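Local coordinates for protein trichothecene 3-O-acetyltransferase TRI101 (PDB 2ZBA) that transfers an acetyl group from acetyl-CoA to the 3-hydroxyl of trichothecene mycotoxins in Fusarium sporotrichioides, at residues M384-A389 and L419-P424; F242-K247 and F431-S436; F62-G67 and S82-Y87. One frame throughout, in Å; residues are numbered along the deposited sequence.

Interaction 1: M384-A389 and L419-P424; sequences MLSSWA and LMYFMP. With ZBA (12,13-Epoxytrichothec-9-ene-3,4,8,15-tetrol-4,15-diacetate-8-isovalerate), chain F.
L385 and F422 cross at about a right angle in the closely packed part of the contact. L385 holds CG anti to its backbone N (chi1 168°), which carries both methyls to the F422 ring: CD1 sits over one face, 4.0 Å from the centroid and displaced toward the rim, while L385 CD2 reaches F422 CZ at 3.8 Å. S387 CB comes obliquely to the same ring, 3.6 Å from F422 CD2. L273 and I277 of helix 269-285 touch F422, and D270 of that helix holds S387 OG by a hydrogen bond. The strands run parallel, their axes 16° apart, as neighbours in the mixed seven-stranded sheet of this BAHD-superfamily enzyme. M420 N bonds to M384 O, S386 N to M420 O and F422 N to S386 O, and W388 N extends the ladder to F422 O at 2.8 Å. On the face bearing M384, S386, L419 and Y421 the partner is T-2 toxin. Y421 OH donates to ZBA O10 over 2.8 Å, and L419 CD1 touches ZBA C36 at 3.6 Å; S386 OG makes a weak hydrogen bond to coenzyme A. The W388 six-membered ring lies obliquely beside Y421, planes at 59°. Packing is looser past the strands, where A389 is partly exposed and, within the two segments, its CB comes nearest to M423 O, at 4.1 Å.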
loop_
_atom_site.group_PDB
_atom_site.type_symbol
_atom_site.label_atom_id
_atom_site.label_comp_id
_atom_site.label_asym_id
_atom_site.label_seq_id
_atom_site.Cartn_x
_atom_site.Cartn_y
_atom_site.Cartn_z
HETATM N N MSE A 384 -2.896 -6.466 -9.959
HETATM C CA MSE A 384 -3.043 -6.426 -8.514
HETATM C C MSE A 384 -2.731 -5.007 -8.033
HETATM O O MSE A 384 -1.578 -4.616 -7.893
HETATM C CB MSE A 384 -2.125 -7.474 -7.881
HETATM C CG MSE A 384 -2.154 -8.811 -8.637
HETATM SE SE MSE A 384 -0.422 -9.713 -8.711
HETATM C CE MSE A 384 -0.340 -10.252 -7.079
ATOM N N LEU A 385 -3.781 -4.232 -7.802
ATOM C CA LEU A 385 -3.642 -2.807 -7.528
ATOM C C LEU A 385 -4.018 -2.429 -6.113
ATOM O O LEU A 385 -5.069 -2.839 -5.619
ATOM C CB LEU A 385 -4.500 -2.004 -8.498
ATOM C CG LEU A 385 -4.684 -0.513 -8.170
ATOM C CD1 LEU A 385 -3.438 0.292 -8.498
ATOM C CD2 LEU A 385 -5.930 0.054 -8.874
ATOM N N SER A 386 -3.151 -1.646 -5.473
ATOM C CA SER A 386 -3.466 -0.998 -4.215
ATOM C C SER A 386 -3.390 0.536 -4.298
ATOM O O SER A 386 -2.310 1.118 -4.404
ATOM C CB SER A 386 -2.541 -1.476 -3.104
ATOM O OG SER A 386 -2.875 -0.819 -1.893
ATOM N N SER A 387 -4.550 1.174 -4.213
ATOM C CA SER A 387 -4.651 2.634 -4.188
ATOM C C SER A 387 -4.354 3.194 -2.804
ATOM O O SER A 387 -5.110 2.954 -1.870
ATOM C CB SER A 387 -6.051 3.074 -4.613
ATOM O OG SER A 387 -6.232 4.446 -4.361
ATOM N N TRP A 388 -3.249 3.931 -2.689
ATOM C CA TRP A 388 -2.929 4.693 -1.490
ATOM C C TRP A 388 -3.382 6.137 -1.617
ATOM O O TRP A 388 -2.935 6.984 -0.843
ATOM C CB TRP A 388 -1.410 4.711 -1.248
ATOM C CG TRP A 388 -0.790 3.355 -0.954
ATOM C CD1 TRP A 388 -1.426 2.163 -0.839
ATOM C CD2 TRP A 388 0.587 3.105 -0.676
ATOM N NE1 TRP A 388 -0.528 1.167 -0.530
ATOM C CE2 TRP A 388 0.718 1.723 -0.421
ATOM C CE3 TRP A 388 1.731 3.918 -0.619
ATOM C CZ2 TRP A 388 1.950 1.130 -0.126
ATOM C CZ3 TRP A 388 2.952 3.329 -0.323
ATOM C CH2 TRP A 388 3.048 1.950 -0.068
ATOM N N ALA A 389 -4.255 6.409 -2.584
ATOM C CA ALA A 389 -4.699 7.780 -2.914
ATOM C C ALA A 389 -5.164 8.570 -1.717
ATOM O O ALA A 389 -4.933 9.758 -1.654
ATOM C CB ALA A 389 -5.793 7.751 -3.970
ATOM N N LEU A 419 1.869 -6.024 -10.578
ATOM C CA LEU A 419 1.661 -5.354 -9.299
ATOM C C LEU A 419 1.685 -3.850 -9.490
ATOM O O LEU A 419 2.505 -3.343 -10.238
ATOM C CB LEU A 419 2.680 -5.820 -8.239
ATOM C CG LEU A 419 2.574 -5.245 -6.822
ATOM C CD1 LEU A 419 1.315 -5.769 -6.065
ATOM C CD2 LEU A 419 3.854 -5.575 -6.062
HETATM N N MSE A 420 0.751 -3.154 -8.834
HETATM C CA MSE A 420 0.557 -1.724 -9.029
HETATM C C MSE A 420 0.093 -0.997 -7.767
HETATM O O MSE A 420 -0.543 -1.592 -6.886
HETATM C CB MSE A 420 -0.445 -1.482 -10.164
HETATM C CG MSE A 420 0.017 -2.027 -11.497
HETATM SE SE MSE A 420 -1.177 -1.673 -12.928
HETATM C CE MSE A 420 -0.532 -2.975 -14.197
ATOM N N TYR A 421 0.412 0.295 -7.696
ATOM C CA TYR A 421 -0.035 1.176 -6.621
ATOM C C TYR A 421 -0.474 2.495 -7.194
ATOM O O TYR A 421 0.053 2.916 -8.225
ATOM C CB TYR A 421 1.111 1.470 -5.638
ATOM C CG TYR A 421 1.608 0.240 -4.919
ATOM C CD1 TYR A 421 0.989 -0.198 -3.748
ATOM C CD2 TYR A 421 2.683 -0.501 -5.418
ATOM C CE1 TYR A 421 1.428 -1.340 -3.093
ATOM C CE2 TYR A 421 3.128 -1.657 -4.760
ATOM C CZ TYR A 421 2.499 -2.058 -3.602
ATOM O OH TYR A 421 2.927 -3.187 -2.927
ATOM N N PHE A 422 -1.394 3.168 -6.505
ATOM C CA PHE A 422 -1.530 4.617 -6.668
ATOM C C PHE A 422 -0.915 5.255 -5.436
ATOM O O PHE A 422 -1.163 4.803 -4.315
ATOM C CB PHE A 422 -2.989 5.105 -6.756
ATOM C CG PHE A 422 -3.778 4.571 -7.922
ATOM C CD1 PHE A 422 -3.166 4.173 -9.109
ATOM C CD2 PHE A 422 -5.170 4.501 -7.837
ATOM C CE1 PHE A 422 -3.930 3.696 -10.174
ATOM C CE2 PHE A 422 -5.918 4.015 -8.884
ATOM C CZ PHE A 422 -5.304 3.628 -10.055
HETATM N N MSE A 423 -0.140 6.321 -5.648
HETATM C CA MSE A 423 0.482 7.073 -4.567
HETATM C C MSE A 423 -0.591 7.901 -3.862
HETATM O O MSE A 423 -1.680 8.073 -4.408
HETATM C CB MSE A 423 1.580 7.998 -5.143
HETATM C CG MSE A 423 2.851 7.298 -5.690
HETATM SE SE MSE A 423 3.783 6.072 -4.436
HETATM C CE MSE A 423 2.784 4.432 -4.831
ATOM N N PRO A 424 -0.306 8.403 -2.643
ATOM C CA PRO A 424 -1.213 9.360 -2.019
ATOM C C PRO A 424 -1.429 10.565 -2.932
ATOM O O PRO A 424 -0.475 11.054 -3.541
ATOM C CB PRO A 424 -0.461 9.785 -0.755
ATOM C CG PRO A 424 0.414 8.649 -0.445
ATOM C CD PRO A 424 0.844 8.099 -1.772
HETATM O O18 ZBA F . 2.034 -9.615 -4.826
HETATM C C44 ZBA F . 2.440 -9.948 -3.740
HETATM C C45 ZBA F . 2.637 -11.337 -3.253
HETATM C C46 ZBA F . 3.838 -11.563 -2.423
HETATM C C48 ZBA F . 5.187 -11.383 -2.904
HETATM C C47 ZBA F . 3.799 -12.020 -1.009
HETATM O O17 ZBA F . 2.762 -9.012 -2.847
HETATM C C31 ZBA F . 2.379 -7.615 -3.031
HETATM C C30 ZBA F . 0.873 -7.444 -2.911
HETATM C C32 ZBA F . 3.218 -6.834 -2.070
HETATM C C39 ZBA F . 4.695 -6.978 -2.270
HETATM C C33 ZBA F . 2.667 -6.071 -1.151
HETATM C C34 ZBA F . 1.199 -5.864 -1.015
HETATM O O10 ZBA F . 0.838 -4.661 -1.793
HETATM C C29 ZBA F . 0.290 -7.051 -1.507
HETATM C C38 ZBA F . 0.437 -8.231 -0.522
HETATM O O12 ZBA F . 0.121 -9.475 -1.193
HETATM C C40 ZBA F . -0.216 -10.506 -0.420
HETATM C C41 ZBA F . -0.434 -11.743 -1.226
HETATM O O13 ZBA F . -0.332 -10.469 0.725
HETATM C C28 ZBA F . -1.248 -6.571 -1.590
HETATM C C37 ZBA F . -2.184 -7.756 -1.955
HETATM C C35 ZBA F . -1.307 -5.400 -2.587
HETATM C C25 ZBA F . -0.561 -4.331 -1.897
HETATM C C36 ZBA F . -1.587 -5.446 -4.000
HETATM O O11 ZBA F . -2.573 -4.952 -3.079
HETATM C C27 ZBA F . -1.685 -5.778 -0.276
HETATM C C26 ZBA F . -1.380 -4.330 -0.623
HETATM O O16 ZBA F . -0.725 -3.609 0.389
HETATM O O14 ZBA F . -3.085 -5.883 0.128
#

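Interaction 2: F242-K247 and F431-S436; sequences FSFTPK and FTASIS
F242, S243 and F244 pair with A433, T432 and F431 as antiparallel neighbours in the mixed sheet that also carries the parallel strands 383-387 and 419-422. F242 with A433 and F244 with F431 are hydrogen-bonded pairs, and S243 with T432 between them is a non-hydrogen-bonded pair. Four backbone bonds result: F242 N to A433 O and A433 N to F242 O, both 2.9 Å, then F244 N to F431 O and F431 N to F244 O. Two CA-H...O contacts supplement them, T432 CA resting 3.2 Å from F242 O and S243 CA facing F431 O.

Apolar contacts gather on the face of F242, F244, F431, A433 and I435. F242 and I435 cross at about a right angle, with F242 CD2 3.8 Å from I435 CD1; I435 lies two residues beyond A433, the partner of F242. The F244 ring reaches along the sheet, CE2 4.1 Å from A433 CB, and turns its edge to F431 O, which lies in the ring plane 4.0 Å from F244 CD2. F431 diverges after CB, which is 4.3 Å from F244 CB, and its ring goes to L273 and D270 of helix 269-285 and L249 of helix 246-257. W451 and Y457 each meet F242 edge-to-face.

Just past the strand, T245 is the N-cap of helix 246-257, its OG1 accepting from A248 N. The polar side chains S243 and T432 lie on the opposite sheet face. T432 OG1 has a weak hydrogen bond to R409 NH1; it stands beside the T432 backbone N (chi1 -66°), and CG2 is therefore anti to that N, which brings the methyl to 3.4 Å from F242 O.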
loop_
_atom_site.group_PDB
_atom_site.type_symbol
_atom_site.label_atom_id
_atom_site.label_comp_id
_atom_site.label_asym_id
_atom_site.label_seq_id
_atom_site.Cartn_x
_atom_site.Cartn_y
_atom_site.Cartn_z
ATOM N N PHE A 242 3.992 6.672 -13.372
ATOM C CA PHE A 242 3.252 7.408 -14.415
ATOM C C PHE A 242 2.371 8.443 -13.720
ATOM O O PHE A 242 1.796 8.162 -12.669
ATOM C CB PHE A 242 2.362 6.489 -15.281
ATOM C CG PHE A 242 3.113 5.533 -16.167
ATOM C CD1 PHE A 242 3.380 5.848 -17.484
ATOM C CD2 PHE A 242 3.501 4.277 -15.692
ATOM C CE1 PHE A 242 4.059 4.942 -18.316
ATOM C CE2 PHE A 242 4.167 3.383 -16.498
ATOM C CZ PHE A 242 4.465 3.709 -17.810
ATOM N N SER A 243 2.284 9.647 -14.280
ATOM C CA SER A 243 1.510 10.711 -13.642
ATOM C C SER A 243 0.283 11.100 -14.463
ATOM O O SER A 243 0.302 11.028 -15.701
ATOM C CB SER A 243 2.388 11.947 -13.397
ATOM O OG SER A 243 2.753 12.542 -14.633
ATOM N N PHE A 244 -0.772 11.518 -13.757
ATOM C CA PHE A 244 -2.072 11.878 -14.363
ATOM C C PHE A 244 -2.501 13.212 -13.784
ATOM O O PHE A 244 -2.690 13.335 -12.588
ATOM C CB PHE A 244 -3.162 10.819 -14.083
ATOM C CG PHE A 244 -2.817 9.441 -14.565
ATOM C CD1 PHE A 244 -3.285 8.977 -15.797
ATOM C CD2 PHE A 244 -2.007 8.601 -13.802
ATOM C CE1 PHE A 244 -2.943 7.690 -16.253
ATOM C CE2 PHE A 244 -1.667 7.313 -14.262
ATOM C CZ PHE A 244 -2.140 6.865 -15.476
ATOM N N THR A 245 -2.613 14.221 -14.638
ATOM C CA THR A 245 -3.011 15.554 -14.203
ATOM C C THR A 245 -4.471 15.549 -13.746
ATOM O O THR A 245 -5.259 14.732 -14.220
ATOM C CB THR A 245 -2.863 16.598 -15.349
ATOM O OG1 THR A 245 -3.559 16.116 -16.495
ATOM C CG2 THR A 245 -1.394 16.815 -15.716
ATOM N N PRO A 246 -4.831 16.460 -12.832
ATOM C CA PRO A 246 -6.225 16.608 -12.443
ATOM C C PRO A 246 -7.139 16.684 -13.660
ATOM O O PRO A 246 -8.228 16.129 -13.641
ATOM C CB PRO A 246 -6.236 17.935 -11.685
ATOM C CG PRO A 246 -4.883 18.073 -11.154
ATOM C CD PRO A 246 -3.951 17.397 -12.107
ATOM N N LYS A 247 -6.670 17.350 -14.713
ATOM C CA LYS A 247 -7.411 17.508 -15.947
ATOM C C LYS A 247 -7.562 16.195 -16.726
ATOM O O LYS A 247 -8.667 15.866 -17.167
ATOM C CB LYS A 247 -6.766 18.615 -16.789
ATOM C CG LYS A 247 -7.240 18.715 -18.216
ATOM C CD LYS A 247 -6.830 20.076 -18.784
ATOM C CE LYS A 247 -6.371 19.972 -20.216
ATOM N NZ LYS A 247 -7.391 19.359 -21.083
ATOM N N PHE A 431 -2.497 12.414 -9.615
ATOM C CA PHE A 431 -2.347 11.007 -9.277
ATOM C C PHE A 431 -1.054 10.529 -9.872
ATOM O O PHE A 431 -0.650 10.979 -10.935
ATOM C CB PHE A 431 -3.477 10.153 -9.873
ATOM C CG PHE A 431 -4.627 9.912 -8.947
ATOM C CD1 PHE A 431 -5.321 10.967 -8.387
ATOM C CD2 PHE A 431 -5.036 8.604 -8.657
ATOM C CE1 PHE A 431 -6.397 10.744 -7.551
ATOM C CE2 PHE A 431 -6.104 8.360 -7.818
ATOM C CZ PHE A 431 -6.796 9.430 -7.256
ATOM N N THR A 432 -0.410 9.603 -9.179
ATOM C CA THR A 432 0.715 8.879 -9.766
ATOM C C THR A 432 0.499 7.404 -9.503
ATOM O O THR A 432 0.110 7.019 -8.402
ATOM C CB THR A 432 2.055 9.367 -9.174
ATOM O OG1 THR A 432 2.265 10.723 -9.577
ATOM C CG2 THR A 432 3.227 8.510 -9.650
ATOM N N ALA A 433 0.720 6.597 -10.530
ATOM C CA ALA A 433 0.609 5.158 -10.434
ATOM C C ALA A 433 2.004 4.562 -10.523
ATOM O O ALA A 433 2.776 4.887 -11.431
ATOM C CB ALA A 433 -0.269 4.600 -11.558
ATOM N N SER A 434 2.321 3.693 -9.577
ATOM C CA SER A 434 3.553 2.919 -9.654
ATOM C C SER A 434 3.156 1.583 -10.284
ATOM O O SER A 434 2.268 0.886 -9.786
ATOM C CB SER A 434 4.188 2.762 -8.277
ATOM O OG SER A 434 5.512 2.272 -8.396
ATOM N N ILE A 435 3.765 1.278 -11.423
ATOM C CA ILE A 435 3.331 0.176 -12.273
ATOM C C ILE A 435 4.514 -0.757 -12.539
ATOM O O ILE A 435 5.621 -0.307 -12.873
ATOM C CB ILE A 435 2.680 0.706 -13.625
ATOM C CG1 ILE A 435 1.369 1.486 -13.346
ATOM C CG2 ILE A 435 2.501 -0.436 -14.679
ATOM C CD1 ILE A 435 0.619 2.030 -14.632
ATOM N N SER A 436 4.281 -2.052 -12.371
ATOM C CA SER A 436 5.254 -3.066 -12.757
ATOM C C SER A 436 4.663 -3.939 -13.859
ATOM O O SER A 436 3.533 -4.454 -13.743
ATOM C CB SER A 436 5.700 -3.906 -11.564
ATOM O OG SER A 436 6.806 -4.746 -11.908
#

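Interaction 3: F62-G67 and S82-Y87; sequences FPWVAG and SKIIPY
G67 and I85 meet backbone to backbone: having no side chain, G67 brings its CA to 3.2 Å from I85 O. I84 fills the neighbouring position with its CG2 methyl, which lies 3.7 Å from W64 O and 4.2 Å from both W64 CB and G67 CA. A chi1 of -64° puts I84 CG1 beside the backbone N and CG2 anti to it, making CG2 the branch that faces the turn. On the far side of G67, Y87 CB packs 3.6 Å from A66 O, and the Y87 ring turns its edge to the same carbonyl. A water spans the two segments here, accepting from Y87 N at 2.8 Å and donating weakly to A66 O, so Y87 N is satisfied without a direct protein partner from the turn.

In the next shell, the 3-10 segment 63-66 shapes the turn that presents W64 O and A66 O. Its bonds run V65 N to F62 O, A66 N to P63 O and G67 N to W64 O, the last 2.8 Å long; W64 O thus takes a backbone N-H while also facing the I84 methyl. V65 CG1 lies over one face of the W64 indole, toward its rim, and R201 makes a cation-pi contact with that side chain. P142 and P144 pack against Y87, and P86 O accepts from Q68 NE2.

The turn joins helix 44-61 to strand 68-72, which pairs antiparallel with 81-85 in a hairpin that strand 14-15 widens to a three-stranded sheet. I85 bonds by its backbone to Q68, I84 to I14 and G67 to V145, while M197 of helix 191-197 touches W64 and V65.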
loop_
_atom_site.group_PDB
_atom_site.type_symbol
_atom_site.label_atom_id
_atom_site.label_comp_id
_atom_site.label_asym_id
_atom_site.label_seq_id
_atom_site.Cartn_x
_atom_site.Cartn_y
_atom_site.Cartn_z
ATOM N N PHE A 62 1.761 4.926 23.393
ATOM C CA PHE A 62 1.454 3.632 22.757
ATOM C C PHE A 62 2.677 2.733 22.645
ATOM O O PHE A 62 3.272 2.643 21.572
ATOM C CB PHE A 62 0.876 3.847 21.351
ATOM C CG PHE A 62 -0.135 4.938 21.281
ATOM C CD1 PHE A 62 -1.408 4.765 21.834
ATOM C CD2 PHE A 62 0.180 6.149 20.671
ATOM C CE1 PHE A 62 -2.354 5.784 21.784
ATOM C CE2 PHE A 62 -0.761 7.177 20.612
ATOM C CZ PHE A 62 -2.033 6.992 21.169
ATOM N N PRO A 63 3.068 2.064 23.748
ATOM C CA PRO A 63 4.287 1.229 23.779
ATOM C C PRO A 63 4.458 0.234 22.620
ATOM O O PRO A 63 5.581 0.041 22.107
ATOM C CB PRO A 63 4.179 0.508 25.135
ATOM C CG PRO A 63 3.396 1.480 26.000
ATOM C CD PRO A 63 2.384 2.091 25.060
ATOM N N TRP A 64 3.354 -0.368 22.185
ATOM C CA TRP A 64 3.399 -1.422 21.171
ATOM C C TRP A 64 4.008 -1.011 19.804
ATOM O O TRP A 64 4.547 -1.856 19.076
ATOM C CB TRP A 64 2.015 -2.043 21.005
ATOM C CG TRP A 64 0.986 -1.109 20.505
ATOM C CD1 TRP A 64 0.062 -0.431 21.249
ATOM C CD2 TRP A 64 0.753 -0.743 19.137
ATOM N NE1 TRP A 64 -0.726 0.338 20.429
ATOM C CE2 TRP A 64 -0.329 0.162 19.127
ATOM C CE3 TRP A 64 1.341 -1.112 17.913
ATOM C CZ2 TRP A 64 -0.837 0.709 17.943
ATOM C CZ3 TRP A 64 0.843 -0.550 16.734
ATOM C CH2 TRP A 64 -0.233 0.348 16.760
ATOM N N VAL A 65 3.952 0.282 19.471
ATOM C CA VAL A 65 4.522 0.758 18.199
ATOM C C VAL A 65 5.999 0.429 18.105
ATOM O O VAL A 65 6.525 0.255 17.012
ATOM C CB VAL A 65 4.273 2.268 17.948
ATOM C CG1 VAL A 65 2.798 2.554 18.074
ATOM C CG2 VAL A 65 5.108 3.164 18.908
ATOM N N ALA A 66 6.632 0.296 19.275
ATOM C CA ALA A 66 8.057 0.006 19.415
ATOM C C ALA A 66 8.347 -1.501 19.470
ATOM O O ALA A 66 9.520 -1.908 19.554
ATOM C CB ALA A 66 8.606 0.690 20.666
ATOM N N GLY A 67 7.283 -2.310 19.388
ATOM C CA GLY A 67 7.376 -3.756 19.498
ATOM C C GLY A 67 7.896 -4.463 18.267
ATOM O O GLY A 67 8.385 -3.832 17.310
ATOM N N SER A 82 0.687 -15.170 15.291
ATOM C CA SER A 82 1.615 -14.069 15.453
ATOM C C SER A 82 1.030 -13.001 16.368
ATOM O O SER A 82 -0.194 -12.821 16.461
ATOM C CB SER A 82 2.004 -13.477 14.089
ATOM O OG SER A 82 2.573 -14.466 13.246
ATOM N N LYS A 83 1.933 -12.304 17.034
ATOM C CA LYS A 83 1.589 -11.333 18.052
ATOM C C LYS A 83 2.683 -10.244 18.117
ATOM O O LYS A 83 3.808 -10.450 17.655
ATOM C CB LYS A 83 1.454 -12.044 19.405
ATOM C CG LYS A 83 2.766 -12.700 19.901
ATOM C CD LYS A 83 2.625 -13.353 21.276
ATOM C CE LYS A 83 1.599 -14.496 21.264
ATOM N NZ LYS A 83 1.448 -15.116 22.631
ATOM N N ILE A 84 2.331 -9.094 18.681
ATOM C CA ILE A 84 3.269 -7.989 18.887
ATOM C C ILE A 84 3.749 -8.045 20.339
ATOM O O ILE A 84 2.931 -8.011 21.255
ATOM C CB ILE A 84 2.617 -6.589 18.586
ATOM C CG1 ILE A 84 2.229 -6.477 17.102
ATOM C CG2 ILE A 84 3.574 -5.429 19.007
ATOM C CD1 ILE A 84 1.172 -5.409 16.777
ATOM N N ILE A 85 5.068 -8.152 20.525
ATOM C CA ILE A 85 5.700 -8.216 21.852
ATOM C C ILE A 85 6.797 -7.146 21.957
ATOM O O ILE A 85 7.235 -6.626 20.917
ATOM C CB ILE A 85 6.345 -9.627 22.130
ATOM C CG1 ILE A 85 7.455 -9.932 21.104
ATOM C CG2 ILE A 85 5.268 -10.713 22.202
ATOM C CD1 ILE A 85 8.400 -11.076 21.491
ATOM N N PRO A 86 7.244 -6.816 23.203
ATOM C CA PRO A 86 8.327 -5.844 23.403
ATOM C C PRO A 86 9.602 -6.114 22.629
ATOM O O PRO A 86 9.987 -7.262 22.394
ATOM C CB PRO A 86 8.587 -5.902 24.920
ATOM C CG PRO A 86 7.267 -6.291 25.495
ATOM C CD PRO A 86 6.729 -7.304 24.500
ATOM N N TYR A 87 10.255 -5.035 22.239
ATOM C CA TYR A 87 11.519 -5.113 21.539
ATOM C C TYR A 87 12.421 -4.018 22.128
ATOM O O TYR A 87 12.938 -4.184 23.238
ATOM C CB TYR A 87 11.258 -4.983 20.046
ATOM C CG TYR A 87 12.453 -5.012 19.132
ATOM C CD1 TYR A 87 13.528 -5.883 19.344
ATOM C CD2 TYR A 87 12.488 -4.191 18.014
ATOM C CE1 TYR A 87 14.614 -5.906 18.466
ATOM C CE2 TYR A 87 13.573 -4.209 17.135
ATOM C CZ TYR A 87 14.622 -5.059 17.365
ATOM O OH TYR A 87 15.668 -5.056 16.464
HETATM O O HOH W 1 9.136 -2.584 22.861
#

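Overall arrangement
From the N terminus, interaction 3 comes first: 62-67 and 82-87 close a short loop that contains strand 68-72 and its turn into 81-85, joining the turn after helix 44-61 to the small antiparallel sheet. The chain is far along before 242-247 opens interaction 2, and 384-389 and 419-424 open and close interaction 1 before 431-436 completes the larger loop, so interaction 1 lies wholly within interaction 2 and neither crosses interaction 3. Interactions 1 and 2 share one sheet, where strand 419-422 borders 431-438 and S434 N probably hydrogen-bonds to Y421 O at 2.8 Å. Interaction 3 stays apart, its nearest atoms about 17 Å from interaction 1 and about 25 Å from interaction 2.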